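Local coordinates for LPXTG cell wall surface protein (Streptococcus gordonii, PDB 4IGB), which is a peptidoglycan-anchored streptococcal surface protein, probably an adhesin, of which this chain holds the N-terminal domain and the adhesin-like N2 domain, at residues K81-F94 with D106-Y118. Sequence-based numbering, arbitrary orientation.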
# COMPACT_ATOMS: atom_id res chain seq x y z
N LYS B 81 24.44 11.54 -27.39
CA LYS B 81 24.91 10.34 -26.73
C LYS B 81 25.32 10.68 -25.31
O LYS B 81 26.49 10.77 -24.97
CB LYS B 81 26.03 9.68 -27.54
CG LYS B 81 25.51 9.12 -28.88
CD LYS B 81 26.59 9.06 -29.94
CE LYS B 81 25.99 8.65 -31.28
NZ LYS B 81 24.79 9.48 -31.63
N GLN B 82 24.30 10.89 -24.48
CA GLN B 82 24.51 11.30 -23.11
C GLN B 82 23.22 11.12 -22.33
O GLN B 82 22.19 10.76 -22.91
CB GLN B 82 24.95 12.76 -23.06
CG GLN B 82 23.93 13.73 -23.63
CD GLN B 82 24.51 15.11 -23.83
OE1 GLN B 82 25.72 15.27 -24.01
NE2 GLN B 82 23.65 16.12 -23.81
N ASP B 83 23.28 11.34 -21.03
CA ASP B 83 22.10 11.18 -20.20
C ASP B 83 20.99 12.09 -20.69
O ASP B 83 21.23 13.20 -21.15
CB ASP B 83 22.43 11.48 -18.74
CG ASP B 83 23.39 10.47 -18.15
OD1 ASP B 83 23.73 9.49 -18.86
OD2 ASP B 83 23.81 10.64 -16.99
N GLN B 84 19.76 11.60 -20.63
CA GLN B 84 18.61 12.41 -21.00
C GLN B 84 17.52 12.32 -19.94
O GLN B 84 17.14 11.23 -19.53
CB GLN B 84 18.10 12.03 -22.39
CG GLN B 84 19.15 12.25 -23.47
CD GLN B 84 18.68 11.86 -24.86
OE1 GLN B 84 19.48 11.41 -25.68
NE2 GLN B 84 17.41 12.05 -25.14
N VAL B 85 17.04 13.48 -19.50
CA VAL B 85 16.12 13.58 -18.38
C VAL B 85 14.72 13.94 -18.85
O VAL B 85 14.53 14.88 -19.62
CB VAL B 85 16.58 14.67 -17.39
CG1 VAL B 85 15.58 14.81 -16.25
CG2 VAL B 85 17.97 14.37 -16.87
N PHE B 86 13.74 13.18 -18.38
CA PHE B 86 12.35 13.41 -18.74
C PHE B 86 11.54 13.69 -17.47
O PHE B 86 11.25 12.77 -16.68
CB PHE B 86 11.79 12.22 -19.54
CG PHE B 86 12.59 11.91 -20.79
CD1 PHE B 86 13.72 11.11 -20.72
CD2 PHE B 86 12.24 12.47 -22.01
CE1 PHE B 86 14.47 10.86 -21.86
CE2 PHE B 86 12.99 12.22 -23.16
CZ PHE B 86 14.10 11.41 -23.08
N GLU B 87 11.23 14.97 -17.26
CA GLU B 87 10.44 15.44 -16.12
C GLU B 87 8.97 15.15 -16.33
O GLU B 87 8.44 15.36 -17.43
CB GLU B 87 10.63 16.96 -15.93
CG GLU B 87 12.05 17.35 -15.55
CD GLU B 87 12.29 18.86 -15.50
OE1 GLU B 87 13.36 19.23 -14.99
OE2 GLU B 87 11.45 19.67 -15.98
N ASN B 88 8.32 14.66 -15.28
CA ASN B 88 6.88 14.39 -15.33
C ASN B 88 6.37 13.88 -16.66
O ASN B 88 5.50 14.52 -17.28
CB ASN B 88 6.12 15.67 -14.95
CG ASN B 88 6.27 16.01 -13.49
OD1 ASN B 88 6.92 16.99 -13.14
ND2 ASN B 88 5.68 15.20 -12.64
N PRO B 89 6.89 12.73 -17.13
CA PRO B 89 6.48 12.29 -18.47
C PRO B 89 5.08 11.69 -18.50
O PRO B 89 4.44 11.64 -19.56
CB PRO B 89 7.52 11.20 -18.81
CG PRO B 89 8.07 10.75 -17.46
CD PRO B 89 8.02 11.96 -16.58
N LEU B 90 4.60 11.24 -17.36
CA LEU B 90 3.42 10.40 -17.33
C LEU B 90 2.75 10.42 -15.97
O LEU B 90 3.39 10.15 -14.94
CB LEU B 90 3.79 8.96 -17.69
CG LEU B 90 2.60 8.00 -17.83
CD1 LEU B 90 1.69 8.49 -18.95
CD2 LEU B 90 3.06 6.57 -18.10
N SER B 91 1.46 10.71 -15.99
CA SER B 91 0.61 10.66 -14.80
C SER B 91 -0.62 9.80 -15.08
O SER B 91 -1.34 10.02 -16.06
CB SER B 91 0.18 12.09 -14.42
OG SER B 91 -0.85 12.04 -13.46
N LEU B 92 -0.87 8.81 -14.22
CA LEU B 92 -1.94 7.85 -14.47
C LEU B 92 -2.96 7.79 -13.35
O LEU B 92 -2.65 8.05 -12.20
CB LEU B 92 -1.36 6.43 -14.62
CG LEU B 92 -0.32 6.29 -15.73
CD1 LEU B 92 0.35 4.93 -15.62
CD2 LEU B 92 -0.98 6.48 -17.09
N LYS B 93 -4.16 7.36 -13.70
CA LYS B 93 -5.14 7.01 -12.70
C LYS B 93 -5.67 5.60 -12.98
O LYS B 93 -5.96 5.26 -14.13
CB LYS B 93 -6.28 8.02 -12.70
CG LYS B 93 -7.34 7.75 -11.66
CD LYS B 93 -8.51 8.70 -11.81
CE LYS B 93 -9.64 8.31 -10.85
NZ LYS B 93 -10.68 9.38 -10.80
N PHE B 94 -5.76 4.78 -11.93
CA PHE B 94 -6.50 3.53 -12.01
C PHE B 94 -7.78 3.72 -11.23
O PHE B 94 -7.73 3.91 -10.02
CB PHE B 94 -5.70 2.35 -11.46
CG PHE B 94 -4.43 2.07 -12.21
CD1 PHE B 94 -4.39 1.07 -13.17
CD2 PHE B 94 -3.28 2.80 -11.95
CE1 PHE B 94 -3.21 0.82 -13.88
CE2 PHE B 94 -2.10 2.56 -12.65
CZ PHE B 94 -2.07 1.56 -13.62
N ASP B 106 -9.41 4.48 -5.56
CA ASP B 106 -8.68 4.73 -6.80
C ASP B 106 -7.17 4.76 -6.55
O ASP B 106 -6.73 5.04 -5.44
CB ASP B 106 -9.08 6.06 -7.44
CG ASP B 106 -10.57 6.16 -7.69
OD1 ASP B 106 -11.19 5.16 -8.10
OD2 ASP B 106 -11.13 7.25 -7.46
N ALA B 107 -6.40 4.47 -7.59
CA ALA B 107 -4.95 4.61 -7.51
C ALA B 107 -4.46 5.70 -8.46
O ALA B 107 -5.00 5.89 -9.55
CB ALA B 107 -4.26 3.30 -7.84
N TYR B 108 -3.42 6.40 -8.03
CA TYR B 108 -2.75 7.36 -8.89
C TYR B 108 -1.30 6.95 -8.96
O TYR B 108 -0.70 6.61 -7.95
CB TYR B 108 -2.92 8.78 -8.34
CG TYR B 108 -4.37 9.20 -8.34
CD1 TYR B 108 -4.89 9.94 -9.39
CD2 TYR B 108 -5.23 8.80 -7.33
CE1 TYR B 108 -6.21 10.31 -9.42
CE2 TYR B 108 -6.57 9.17 -7.34
CZ TYR B 108 -7.05 9.92 -8.40
OH TYR B 108 -8.37 10.29 -8.44
N LEU B 109 -0.75 6.96 -10.16
CA LEU B 109 0.64 6.60 -10.36
C LEU B 109 1.30 7.70 -11.18
O LEU B 109 1.04 7.85 -12.37
CB LEU B 109 0.76 5.25 -11.08
CG LEU B 109 2.14 4.60 -11.06
CD1 LEU B 109 2.50 4.27 -9.63
CD2 LEU B 109 2.18 3.35 -11.94
N ASN B 110 2.14 8.49 -10.53
CA ASN B 110 2.81 9.59 -11.19
C ASN B 110 4.31 9.34 -11.37
O ASN B 110 5.03 9.06 -10.39
CB ASN B 110 2.55 10.91 -10.46
CG ASN B 110 2.92 12.11 -11.31
OD1 ASN B 110 2.26 12.40 -12.31
ND2 ASN B 110 3.99 12.79 -10.95
N PHE B 111 4.76 9.39 -12.61
CA PHE B 111 6.18 9.40 -12.90
C PHE B 111 6.67 10.82 -12.75
O PHE B 111 6.42 11.66 -13.60
CB PHE B 111 6.48 8.83 -14.29
CG PHE B 111 6.33 7.35 -14.37
CD1 PHE B 111 5.07 6.77 -14.44
CD2 PHE B 111 7.45 6.52 -14.31
CE1 PHE B 111 4.92 5.39 -14.49
CE2 PHE B 111 7.31 5.13 -14.35
CZ PHE B 111 6.04 4.57 -14.45
N ASN B 112 7.36 11.08 -11.64
CA ASN B 112 7.85 12.43 -11.37
C ASN B 112 9.02 12.72 -12.28
O ASN B 112 9.19 13.85 -12.73
CB ASN B 112 8.30 12.52 -9.92
CG ASN B 112 7.19 12.10 -8.96
OD1 ASN B 112 6.08 12.65 -9.01
ND2 ASN B 112 7.47 11.10 -8.12
N LYS B 113 9.81 11.69 -12.55
CA LYS B 113 10.97 11.84 -13.40
C LYS B 113 11.46 10.47 -13.83
O LYS B 113 11.47 9.51 -13.05
CB LYS B 113 12.10 12.59 -12.66
CG LYS B 113 13.35 12.77 -13.50
CD LYS B 113 14.48 13.45 -12.73
CE LYS B 113 14.18 14.93 -12.51
NZ LYS B 113 15.15 15.57 -11.57
N VAL B 114 11.85 10.38 -15.09
CA VAL B 114 12.59 9.22 -15.57
C VAL B 114 13.86 9.76 -16.21
O VAL B 114 13.81 10.65 -17.06
CB VAL B 114 11.79 8.39 -16.60
CG1 VAL B 114 12.65 7.22 -17.16
CG2 VAL B 114 10.48 7.89 -15.97
N THR B 115 15.00 9.24 -15.76
CA THR B 115 16.28 9.64 -16.31
C THR B 115 16.89 8.45 -17.07
O THR B 115 17.04 7.36 -16.51
CB THR B 115 17.28 10.05 -15.19
OG1 THR B 115 16.70 11.08 -14.38
CG2 THR B 115 18.60 10.53 -15.80
N LEU B 116 17.21 8.69 -18.33
CA LEU B 116 17.90 7.71 -19.17
C LEU B 116 19.40 7.95 -19.05
O LEU B 116 19.90 9.01 -19.44
CB LEU B 116 17.48 7.87 -20.64
CG LEU B 116 16.27 7.08 -21.17
CD1 LEU B 116 15.20 6.85 -20.12
CD2 LEU B 116 15.67 7.74 -22.41
N HIS B 117 20.11 6.97 -18.50
CA HIS B 117 21.56 7.02 -18.38
C HIS B 117 22.21 6.33 -19.57
O HIS B 117 22.15 5.10 -19.70
CB HIS B 117 22.03 6.37 -17.07
CG HIS B 117 21.64 7.13 -15.84
ND1 HIS B 117 22.46 8.08 -15.27
CD2 HIS B 117 20.51 7.10 -15.10
CE1 HIS B 117 21.86 8.59 -14.21
NE2 HIS B 117 20.67 8.02 -14.09
N TYR B 118 22.83 7.11 -20.44
CA TYR B 118 23.52 6.57 -21.60
C TYR B 118 24.60 5.56 -21.19
O TYR B 118 25.41 5.83 -20.30
CB TYR B 118 24.13 7.71 -22.43
CG TYR B 118 24.68 7.26 -23.76
CD1 TYR B 118 23.84 6.72 -24.74
CD2 TYR B 118 26.04 7.38 -24.06
CE1 TYR B 118 24.33 6.30 -25.96
CE2 TYR B 118 26.54 6.97 -25.29
CZ TYR B 118 25.68 6.44 -26.23
OH TYR B 118 26.16 6.03 -27.45
O HOH W 1 25.05 7.98 -15.71
O HOH W 2 15.45 17.93 -13.84
O HOH W 3 -12.71 8.24 -9.30
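Lys81 lays its CB over one face of the Tyr118 ring, 3.9 Å from the centroid, at the open end of a long antiparallel beta hairpin in the eight-stranded sheet of the N-terminal domain. The hairpin illustrates how two strands stay paired through an irregularity. Asp83, its CG beside the backbone N (chi1 -66°), turns OD1 to the Tyr118 N, a bent bond of 3.0 Å, while a water joins OD2 to His117 ND1. Gln84 and Leu116 exchange two backbone bonds, as do Phe86 and Val114, and Phe86 CE1 presses on Leu116 CD2. At Glu87 and Asn88 the chain turns a corner, near where Asn112 and Lys113 form a classic bulge against Asp175 of the next strand, yet Asn88 N still reaches Asn112 O (2.8 Å), from above the carbonyl plane. Pro89 CG then touches both Phe111 CB and Val114 CG2, and pairing resumes. Leu92 and Phe94 pack with Leu109 and Ala107 on the buried face, which strand 135-142 meets through Phe139 and Ile141. On the other face Lys93, extended, runs along Tyr108; its NZ makes a long salt bridge to OD2 (4.0 Å) of Asp106, whose OD1 accepts a hydrogen bond from Asn96 N, and one water bonds to Lys93 NZ (2.8 Å) and Asp106 OD2.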